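Putative exported protein (Bordetella pertussis Tohama I, PDB 2PFY) binds pyroglutamic acid in the periplasm as the extracytoplasmic solute receptor of a tripartite ATP-independent (TRAP-type) transport system, to which it probably delivers the ligand. Local coordinates at residues A[2-7]-A[59-64]; A[110-115]-A[210-215]. All coordinates share one frame; numbering follows the deposited sequence.

Interaction 1: residues A[2-7]-A[59-64]; sequences TSWTMT and VVQIGE
The CB and CG methylenes of Gln61 lie over one face of the Trp4 indole: Gln61 CB stands 3.6 Å from the centroid of the five-membered ring of Trp4, close to the ring normal, in a CH-pi contact, while CG covers the six-membered half. The amide beyond them is nearly parallel to the indole, 5° apart, but not over it. Ile62 comes to the ring obliquely, its CG2 3.4 Å from Trp4 CD1. A bend at chi2 (87°) folds the Gln61 chain back along the neighbouring strand, and its OE1 accepts the backbone N-H of Thr5 at 2.7 Å, the donor tilted 30° from the carbonyl plane. The side-chain amide thus takes a place that a main-chain carbonyl would fill in a regular sheet, at a point where 59-61 is still loop; the return bond from Gln61 N to Thr5 O is weak. A water bound to Thr5 OG1 links weakly to Gln61 NE2.

Beyond Gln61 the segments run as parallel strands of the five-stranded sheet in one lobe of this periplasmic-binding-protein fold, where strand 2-7 also pairs with 35-40. Thr7 N donates to Ile62 O at 3.2 Å, in the carbonyl plane on a lone pair, and Glu64 N reaches Thr7 O at 2.7 Å, nearly straight. Met6 and Ile62 share the sheet face covered by Phe23 of helix 15-30. On the face of Thr7, its CG2 rests 3.6 Å from Gly63 CA and also meets Val60 CG2. A second water joins Thr7 OG1 to Glu64 O, and the Glu64 carboxylate turns to Glu9 N and Ser209 OG.

Interaction 2: residues A[110-115]-A[210-215]; sequences QGIVLV and FVIANK
Leu114 and Phe210 meet at about a right angle, both leucine methyls reaching the same ring atom: CD1 and CD2 of Leu114 each lie 4.0 Å from Phe210 CD1. In Phe210 a chi1 of 63° sets CG between the backbone N and the carbonyl carbon and leans the ring forward along its own strand, under Ile212 CG2, which is centred over one face. Ile212 in turn meets Ile112 obliquely, Ile112 CG2 touching Ile212 CB at 3.5 Å. Leu107 of helix 89-108 packs on Leu114, Phe210 and Ile212, so the helix that leads into strand 112-119 packs on this side of the sheet.

On the face of Val113 and Ala213 the groups are smaller. Val115 CG2 sits 3.9 Å from Ala213 CB, and Val115 CB faces Val211 CG1. Val113 crosses Lys215 roughly at right angles, its CG2 against the lysine CG at 3.9 Å; from there the fully extended Lys215 chain carries NZ to a salt bridge with Asp108.

The backbones form an antiparallel pair at the margin of the five-stranded sheet. Val113 and Ala213 are a hydrogen-bonded pair, with Ala213 N to Val113 O at 2.7 Å in the carbonyl plane and Val113 N returning a bond to Ala213 O at 2.8 Å; Val115 N bonds to Val211 O. Gly111 closes the preceding helix as the C-prime residue of a Schellman motif, and its O accepts Lys215 N at 2.9 Å from above the carbonyl plane. Asn214, the N-cap of helix 215-220, bonds through OD1 to Ala217 N. Apolar packing and regular strand bonds thus hold the middle, while the Lys215-Asp108 pair probably adds electrostatic attraction between the start of helix 215-220 and the end of helix 89-108.

Overall arrangement
Both contacts are largely buried and belong to one five-stranded sheet, their centres about 11 Å apart. They meet directly where strand 62-66 lies antiparallel to 208-214: Gln61 O and Gly63 O probably accept hydrogen bonds from Asn214 N and Ile212 N. Interaction 1 joins parallel strands, where a glutamine side chain replaces a main-chain acceptor at its start, with partly exposed residues beside the CH-pi contact on Trp4. Interaction 2 pairs the outermost strand 112-119 antiparallel with its neighbour, relying on main-chain bonds and aliphatic packing, with a charged group, Lys215, at the start of the following helix. In interaction 1 the side chain of Glu64 is about 8 Å from the bound pyroglutamic acid.

Interaction 1: residues A[2-7]-A[59-64]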
# COMPACT_ATOMS: atom_id res chain seq x y z
N THR A 2 -2.28 29.46 -4.26
CA THR A 2 -3.24 28.39 -4.42
C THR A 2 -3.13 27.54 -3.17
O THR A 2 -2.00 27.26 -2.74
CB THR A 2 -2.92 27.55 -5.66
OG1 THR A 2 -2.96 28.39 -6.83
CG2 THR A 2 -3.92 26.43 -5.85
N SER A 3 -4.28 27.17 -2.58
CA SER A 3 -4.37 26.20 -1.48
C SER A 3 -5.02 24.93 -1.98
O SER A 3 -6.10 24.98 -2.59
CB SER A 3 -5.25 26.72 -0.34
OG SER A 3 -4.96 28.07 -0.08
N TRP A 4 -4.39 23.79 -1.66
CA TRP A 4 -4.88 22.45 -2.00
C TRP A 4 -5.15 21.74 -0.69
O TRP A 4 -4.37 21.90 0.27
CB TRP A 4 -3.68 21.65 -2.43
CG TRP A 4 -3.39 21.24 -3.74
CD1 TRP A 4 -2.55 20.18 -4.10
CD2 TRP A 4 -3.78 21.83 -4.92
NE1 TRP A 4 -2.47 20.07 -5.43
CE2 TRP A 4 -3.20 21.09 -5.96
CE3 TRP A 4 -4.58 22.91 -5.22
CZ2 TRP A 4 -3.42 21.39 -7.26
CZ3 TRP A 4 -4.77 23.18 -6.47
CH2 TRP A 4 -4.20 22.44 -7.49
N THR A 5 -6.13 20.85 -0.68
CA THR A 5 -6.29 19.93 0.44
C THR A 5 -5.91 18.54 -0.02
O THR A 5 -6.27 18.11 -1.12
CB THR A 5 -7.75 19.92 0.97
OG1 THR A 5 -8.08 21.24 1.43
CG2 THR A 5 -7.89 18.92 2.17
N MSE A 6 -5.15 17.85 0.82
CA MSE A 6 -4.72 16.52 0.51
C MSE A 6 -5.29 15.54 1.54
O MSE A 6 -5.34 15.83 2.74
CB MSE A 6 -3.19 16.46 0.52
CG MSE A 6 -2.60 15.06 0.24
SE MSE A 6 -0.64 15.19 -0.01
CE MSE A 6 -0.41 16.31 -1.48
N THR A 7 -5.67 14.36 1.06
CA THR A 7 -6.03 13.27 1.98
C THR A 7 -4.83 12.32 2.04
O THR A 7 -4.20 12.03 1.01
CB THR A 7 -7.34 12.54 1.56
OG1 THR A 7 -7.62 11.48 2.50
CG2 THR A 7 -7.21 11.93 0.13
N VAL A 59 -13.13 16.65 -4.35
CA VAL A 59 -13.30 16.73 -2.90
C VAL A 59 -11.97 17.21 -2.37
O VAL A 59 -11.90 18.05 -1.48
CB VAL A 59 -13.63 15.32 -2.35
CG1 VAL A 59 -13.55 15.29 -0.86
CG2 VAL A 59 -15.03 14.91 -2.85
N VAL A 60 -10.90 16.63 -2.93
CA VAL A 60 -9.56 17.07 -2.67
C VAL A 60 -8.89 17.25 -4.02
O VAL A 60 -9.32 16.65 -5.02
CB VAL A 60 -8.76 16.00 -1.81
CG1 VAL A 60 -9.42 15.84 -0.43
CG2 VAL A 60 -8.74 14.65 -2.49
N GLN A 61 -7.82 18.02 -4.04
CA GLN A 61 -7.02 18.18 -5.25
C GLN A 61 -5.96 17.13 -5.41
O GLN A 61 -5.46 16.89 -6.53
CB GLN A 61 -6.37 19.57 -5.28
CG GLN A 61 -7.36 20.70 -5.38
CD GLN A 61 -7.84 21.14 -4.01
OE1 GLN A 61 -7.46 20.57 -3.02
NE2 GLN A 61 -8.73 22.17 -3.96
N ILE A 62 -5.64 16.44 -4.30
CA ILE A 62 -4.55 15.50 -4.31
C ILE A 62 -4.75 14.52 -3.14
O ILE A 62 -5.36 14.88 -2.08
CB ILE A 62 -3.19 16.27 -4.24
CG1 ILE A 62 -1.98 15.36 -4.54
CG2 ILE A 62 -3.07 17.09 -2.88
CD1 ILE A 62 -0.62 16.13 -4.71
N GLY A 63 -4.28 13.30 -3.29
CA GLY A 63 -4.46 12.36 -2.19
C GLY A 63 -3.51 11.19 -2.26
O GLY A 63 -3.01 10.85 -3.33
N GLU A 64 -3.26 10.60 -1.10
CA GLU A 64 -2.47 9.42 -0.98
C GLU A 64 -3.37 8.19 -0.76
O GLU A 64 -4.36 8.25 -0.01
CB GLU A 64 -1.41 9.59 0.15
CG GLU A 64 -0.50 8.37 0.32
CD GLU A 64 -1.14 7.30 1.20
OE1 GLU A 64 -1.81 7.68 2.21
OE2 GLU A 64 -1.00 6.10 0.86
O HOH W 1 -9.12 22.71 -0.65
O HOH W 2 -6.16 9.03 1.87

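Interaction 2: residues A[110-115]-A[210-215]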
# COMPACT_ATOMS: atom_id res chain seq x y z
N GLN A 110 -8.17 8.98 -16.89
CA GLN A 110 -9.24 9.21 -15.93
C GLN A 110 -9.24 10.61 -15.34
O GLN A 110 -9.96 10.87 -14.37
CB GLN A 110 -9.16 8.19 -14.79
CG GLN A 110 -9.44 6.78 -15.21
CD GLN A 110 -10.23 6.05 -14.17
OE1 GLN A 110 -11.39 6.41 -13.87
NE2 GLN A 110 -9.63 5.01 -13.60
N GLY A 111 -8.42 11.51 -15.88
CA GLY A 111 -8.34 12.87 -15.32
C GLY A 111 -7.53 12.93 -14.02
O GLY A 111 -7.76 13.80 -13.17
N ILE A 112 -6.57 12.00 -13.88
CA ILE A 112 -5.69 11.94 -12.69
C ILE A 112 -4.20 11.94 -13.04
O ILE A 112 -3.79 11.25 -13.96
CB ILE A 112 -5.99 10.67 -11.87
CG1 ILE A 112 -7.43 10.70 -11.34
CG2 ILE A 112 -4.96 10.49 -10.72
CD1 ILE A 112 -7.93 9.35 -10.86
N VAL A 113 -3.39 12.68 -12.28
CA VAL A 113 -1.94 12.72 -12.45
C VAL A 113 -1.27 11.91 -11.33
O VAL A 113 -1.52 12.17 -10.15
CB VAL A 113 -1.40 14.20 -12.40
CG1 VAL A 113 0.11 14.25 -12.47
CG2 VAL A 113 -2.03 15.04 -13.50
N LEU A 114 -0.43 10.96 -11.71
CA LEU A 114 0.41 10.21 -10.79
C LEU A 114 1.59 11.10 -10.42
O LEU A 114 2.39 11.45 -11.27
CB LEU A 114 0.85 8.88 -11.43
CG LEU A 114 1.91 7.88 -10.87
CD1 LEU A 114 2.21 7.97 -9.38
CD2 LEU A 114 1.49 6.45 -11.26
N VAL A 115 1.64 11.51 -9.16
CA VAL A 115 2.70 12.40 -8.70
C VAL A 115 3.90 11.57 -8.22
O VAL A 115 5.02 11.72 -8.75
CB VAL A 115 2.19 13.37 -7.61
CG1 VAL A 115 3.33 14.22 -7.06
CG2 VAL A 115 1.00 14.23 -8.15
N PHE A 210 0.47 5.40 -3.55
CA PHE A 210 0.82 6.56 -4.39
C PHE A 210 0.06 7.83 -4.10
O PHE A 210 -0.97 7.81 -3.39
CB PHE A 210 0.89 6.26 -5.94
CG PHE A 210 -0.41 5.80 -6.60
CD1 PHE A 210 -0.37 5.31 -7.91
CD2 PHE A 210 -1.65 5.79 -5.91
CE1 PHE A 210 -1.55 4.84 -8.58
CE2 PHE A 210 -2.82 5.34 -6.56
CZ PHE A 210 -2.76 4.84 -7.91
N VAL A 211 0.58 8.93 -4.63
CA VAL A 211 0.01 10.25 -4.45
C VAL A 211 -0.45 10.68 -5.84
O VAL A 211 0.32 10.70 -6.79
CB VAL A 211 1.01 11.23 -3.84
CG1 VAL A 211 0.50 12.72 -3.94
CG2 VAL A 211 1.25 10.85 -2.36
N ILE A 212 -1.74 10.96 -5.95
CA ILE A 212 -2.36 11.18 -7.25
C ILE A 212 -3.08 12.54 -7.17
O ILE A 212 -3.67 12.87 -6.14
CB ILE A 212 -3.36 10.02 -7.64
CG1 ILE A 212 -4.36 9.72 -6.50
CG2 ILE A 212 -2.61 8.72 -8.04
CD1 ILE A 212 -5.55 8.81 -6.87
N ALA A 213 -3.05 13.32 -8.26
CA ALA A 213 -3.65 14.66 -8.27
C ALA A 213 -4.77 14.80 -9.30
O ALA A 213 -4.79 14.10 -10.31
CB ALA A 213 -2.57 15.78 -8.44
N ASN A 214 -5.73 15.68 -9.01
CA ASN A 214 -6.79 16.03 -9.99
C ASN A 214 -6.10 16.73 -11.16
O ASN A 214 -5.45 17.74 -10.96
CB ASN A 214 -7.82 16.94 -9.33
CG ASN A 214 -8.96 17.34 -10.29
OD1 ASN A 214 -8.83 18.30 -11.07
ND2 ASN A 214 -10.06 16.60 -10.23
N LYS A 215 -6.23 16.17 -12.37
CA LYS A 215 -5.53 16.70 -13.56
C LYS A 215 -5.89 18.15 -13.88
O LYS A 215 -5.01 18.95 -14.08
CB LYS A 215 -5.72 15.78 -14.78
CG LYS A 215 -4.82 16.12 -15.96
CD LYS A 215 -5.14 15.16 -17.10
CE LYS A 215 -4.37 15.48 -18.35
NZ LYS A 215 -4.73 14.44 -19.36